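Local coordinates for cell wall surface anchor family protein (Streptococcus agalactiae serogroup V, PDB 3PF2) that forms the shaft of a surface pilus as its major, backbone subunit, here as a C-terminal fragment, and binds calcium, at residues A[201-206]-A[271-276]. Numbering follows the deposited sequence.
Sequences EFDLLA and KETKAP
E201, F202 and D203 pair antiparallel with K274, E272 and K271 in turn, and a classic beta bulge sets both T273 and K274 opposite E201. The carbonyl of E201 therefore serves two amides: T273 N binds E201 O at 2.8 Å, and K274 N reaches the same oxygen in a weak, longer bond. At the other end, D203 and K271 exchange a reciprocal pair, the bond from K271 N to D203 O measuring 2.9 Å. The bulge brings T273 onto the face carrying D203, E201 and K274. With OG1 between backbone N and carbonyl carbon (chi1 60°), its hydroxyl binds two waters, one donating to OE1 of E201, the other to OD1 of D203, while T273 CG2 lies 3.6 Å from D203 OD2. Alongside, K274 runs its aliphatic chain against E201 and bends at chi3 (-68°), leaving K274 NZ 4.1 Å from E201 OE2, beyond salt-bridge range. On the buried face the F202 ring lies beside the extended chain of E272, ring and carboxylate planes 51° apart, with F202 CE1 3.6 Å from E272 OE1. E272 also lies beside K188 and N316, consistent with the E-box glutamate that assists Lys-Asn isopeptide bonds in CnaB-type domains. The inner side thus sets an aromatic ring against a buried carboxylate, whereas the outer relies on water bridges and loosely matched charges, probably a diffuse attraction.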
ATOM      1  N   GLU A 201      16.430 -23.414 -10.857  1.00 14.40           N
ATOM      2  CA  GLU A 201      16.350 -21.960 -10.902  1.00 14.00           C
ATOM      3  C   GLU A 201      15.230 -21.483 -11.823  1.00 13.90           C
ATOM      4  O   GLU A 201      14.951 -22.109 -12.863  1.00 13.37           O
ATOM      5  CB  GLU A 201      17.709 -21.345 -11.298  1.00 14.49           C
ATOM      6  CG  GLU A 201      18.822 -21.724 -10.314  1.00 14.90           C
ATOM      7  CD  GLU A 201      20.175 -21.107 -10.622  1.00 16.70           C
ATOM      8  OE1 GLU A 201      20.314 -20.398 -11.637  1.00 17.34           O
ATOM      9  OE2 GLU A 201      21.100 -21.345  -9.821  1.00 18.90           O
ATOM     10  N   PHE A 202      14.583 -20.380 -11.420  1.00 13.05           N
ATOM     11  CA  PHE A 202      13.427 -19.844 -12.139  1.00 12.81           C
ATOM     12  C   PHE A 202      13.466 -18.327 -12.259  1.00 12.84           C
ATOM     13  O   PHE A 202      13.694 -17.624 -11.264  1.00 14.17           O
ATOM     14  CB  PHE A 202      12.102 -20.229 -11.427  1.00 12.79           C
ATOM     15  CG  PHE A 202      11.986 -21.689 -11.093  1.00 11.51           C
ATOM     16  CD1 PHE A 202      11.275 -22.556 -11.926  1.00 12.83           C
ATOM     17  CD2 PHE A 202      12.568 -22.192  -9.933  1.00 11.78           C
ATOM     18  CE1 PHE A 202      11.164 -23.911 -11.615  1.00 13.05           C
ATOM     19  CE2 PHE A 202      12.480 -23.547  -9.623  1.00 10.93           C
ATOM     20  CZ  PHE A 202      11.762 -24.399 -10.460  1.00 12.67           C
ATOM     21  N   ASP A 203      13.211 -17.822 -13.466  1.00 13.03           N
ATOM     22  CA  ASP A 203      12.869 -16.408 -13.646  1.00 13.39           C
ATOM     23  C   ASP A 203      11.424 -16.159 -13.219  1.00 12.66           C
ATOM     24  O   ASP A 203      10.516 -16.878 -13.639  1.00 13.25           O
ATOM     25  CB  ASP A 203      12.982 -15.986 -15.109  1.00 13.59           C
ATOM     26  CG  ASP A 203      14.408 -15.999 -15.632  1.00 15.34           C
ATOM     27  OD1 ASP A 203      15.372 -16.029 -14.830  1.00 18.29           O
ATOM     28  OD2 ASP A 203      14.546 -15.963 -16.875  1.00 17.80           O
ATOM     29  N   LEU A 204      11.213 -15.120 -12.418  1.00 12.58           N
ATOM     30  CA  LEU A 204       9.856 -14.723 -12.029  1.00 12.00           C
ATOM     31  C   LEU A 204       9.307 -13.685 -13.000  1.00 11.96           C
ATOM     32  O   LEU A 204       9.944 -12.634 -13.235  1.00 11.46           O
ATOM     33  CB  LEU A 204       9.832 -14.184 -10.593  1.00 11.65           C
ATOM     34  CG  LEU A 204       8.508 -13.545 -10.128  1.00 12.12           C
ATOM     35  CD1 LEU A 204       7.385 -14.576  -9.917  1.00 14.23           C
ATOM     36  CD2 LEU A 204       8.743 -12.726  -8.859  1.00 12.26           C
ATOM     37  N   LEU A 205       8.134 -13.987 -13.560  1.00 11.64           N
ATOM     38  CA  LEU A 205       7.508 -13.155 -14.597  1.00 12.84           C
ATOM     39  C   LEU A 205       6.069 -12.770 -14.235  1.00 13.19           C
ATOM     40  O   LEU A 205       5.365 -13.506 -13.537  1.00 12.42           O
ATOM     41  CB  LEU A 205       7.474 -13.920 -15.928  1.00 12.99           C
ATOM     42  CG  LEU A 205       8.750 -14.622 -16.421  1.00 14.23           C
ATOM     43  CD1 LEU A 205       8.453 -15.429 -17.678  1.00 14.89           C
ATOM     44  CD2 LEU A 205       9.872 -13.621 -16.671  1.00 14.81           C
ATOM     45  N   ALA A 206       5.627 -11.623 -14.746  1.00 13.60           N
ATOM     46  CA  ALA A 206       4.209 -11.277 -14.742  1.00 14.40           C
ATOM     47  C   ALA A 206       3.465 -12.167 -15.738  1.00 15.35           C
ATOM     48  O   ALA A 206       4.093 -12.913 -16.503  1.00 15.65           O
ATOM     49  CB  ALA A 206       4.030  -9.819 -15.121  1.00 14.10           C
ATOM     50  N   LYS A 271       9.720 -19.257 -15.191  1.00 12.22           N
ATOM     51  CA  LYS A 271      10.402 -19.925 -16.299  1.00 12.68           C
ATOM     52  C   LYS A 271      11.612 -20.646 -15.726  1.00 12.24           C
ATOM     53  O   LYS A 271      12.540 -20.012 -15.224  1.00 11.79           O
ATOM     54  CB  LYS A 271      10.837 -18.902 -17.337  1.00 13.17           C
ATOM     55  CG  LYS A 271      11.581 -19.509 -18.525  1.00 15.39           C
ATOM     56  CD  LYS A 271      12.232 -18.418 -19.352  1.00 20.71           C
ATOM     57  CE  LYS A 271      13.080 -19.025 -20.466  1.00 21.71           C
ATOM     58  NZ  LYS A 271      13.680 -17.947 -21.303  1.00 22.59           N
ATOM     59  N   GLU A 272      11.603 -21.973 -15.807  1.00 12.73           N
ATOM     60  CA  GLU A 272      12.708 -22.755 -15.291  1.00 13.40           C
ATOM     61  C   GLU A 272      13.891 -22.629 -16.245  1.00 14.23           C
ATOM     62  O   GLU A 272      13.775 -22.955 -17.433  1.00 15.00           O
ATOM     63  CB  GLU A 272      12.307 -24.213 -15.100  1.00 13.01           C
ATOM     64  CG  GLU A 272      13.362 -25.029 -14.341  1.00 13.81           C
ATOM     65  CD  GLU A 272      12.868 -26.397 -13.930  1.00 14.82           C
ATOM     66  OE1 GLU A 272      11.642 -26.628 -13.984  1.00 15.42           O
ATOM     67  OE2 GLU A 272      13.705 -27.253 -13.543  1.00 16.12           O
ATOM     68  N   THR A 273      15.002 -22.129 -15.711  1.00 14.42           N
ATOM     69  CA  THR A 273      16.205 -21.854 -16.499  1.00 15.08           C
ATOM     70  C   THR A 273      17.336 -22.820 -16.150  1.00 15.53           C
ATOM     71  O   THR A 273      18.307 -22.954 -16.901  1.00 15.77           O
ATOM     72  CB  THR A 273      16.696 -20.412 -16.286  1.00 14.28           C
ATOM     73  OG1 THR A 273      16.997 -20.206 -14.898  1.00 15.49           O
ATOM     74  CG2 THR A 273      15.627 -19.394 -16.729  1.00 15.09           C
ATOM     75  N   LYS A 274      17.224 -23.477 -14.998  1.00 16.45           N
ATOM     76  CA  LYS A 274      18.190 -24.503 -14.588  1.00 16.72           C
ATOM     77  C   LYS A 274      17.425 -25.593 -13.870  1.00 16.79           C
ATOM     78  O   LYS A 274      16.608 -25.293 -13.005  1.00 16.80           O
ATOM     79  CB  LYS A 274      19.260 -23.916 -13.662  1.00 17.55           C
ATOM     80  CG  LYS A 274      20.344 -24.929 -13.241  1.00 17.36           C
ATOM     81  CD  LYS A 274      21.466 -24.289 -12.438  1.00 20.93           C
ATOM     82  CE  LYS A 274      22.313 -23.322 -13.285  1.00 24.43           C
ATOM     83  NZ  LYS A 274      23.629 -23.019 -12.629  1.00 25.47           N
ATOM     84  N   ALA A 275      17.678 -26.846 -14.244  1.00 16.62           N
ATOM     85  CA  ALA A 275      17.055 -27.994 -13.596  1.00 16.65           C
ATOM     86  C   ALA A 275      17.989 -28.548 -12.521  1.00 17.04           C
ATOM     87  O   ALA A 275      19.200 -28.301 -12.575  1.00 17.04           O
ATOM     88  CB  ALA A 275      16.711 -29.075 -14.622  1.00 16.98           C
ATOM     89  N   PRO A 276      17.439 -29.288 -11.539  1.00 17.56           N
ATOM     90  CA  PRO A 276      18.304 -29.963 -10.569  1.00 18.10           C
ATOM     91  C   PRO A 276      19.226 -30.929 -11.292  1.00 18.71           C
ATOM     92  O   PRO A 276      18.880 -31.433 -12.359  1.00 18.51           O
ATOM     93  CB  PRO A 276      17.313 -30.751  -9.713  1.00 17.64           C
ATOM     94  CG  PRO A 276      16.037 -29.959  -9.819  1.00 17.78           C
ATOM     95  CD  PRO A 276      16.011 -29.531 -11.250  1.00 17.46           C
TER
HETATM   96  O   HOH W   1      19.627 -20.466 -14.435  1.00 19.65           O
HETATM   97  O   HOH W   2      16.594 -17.945 -13.348  1.00 20.48           O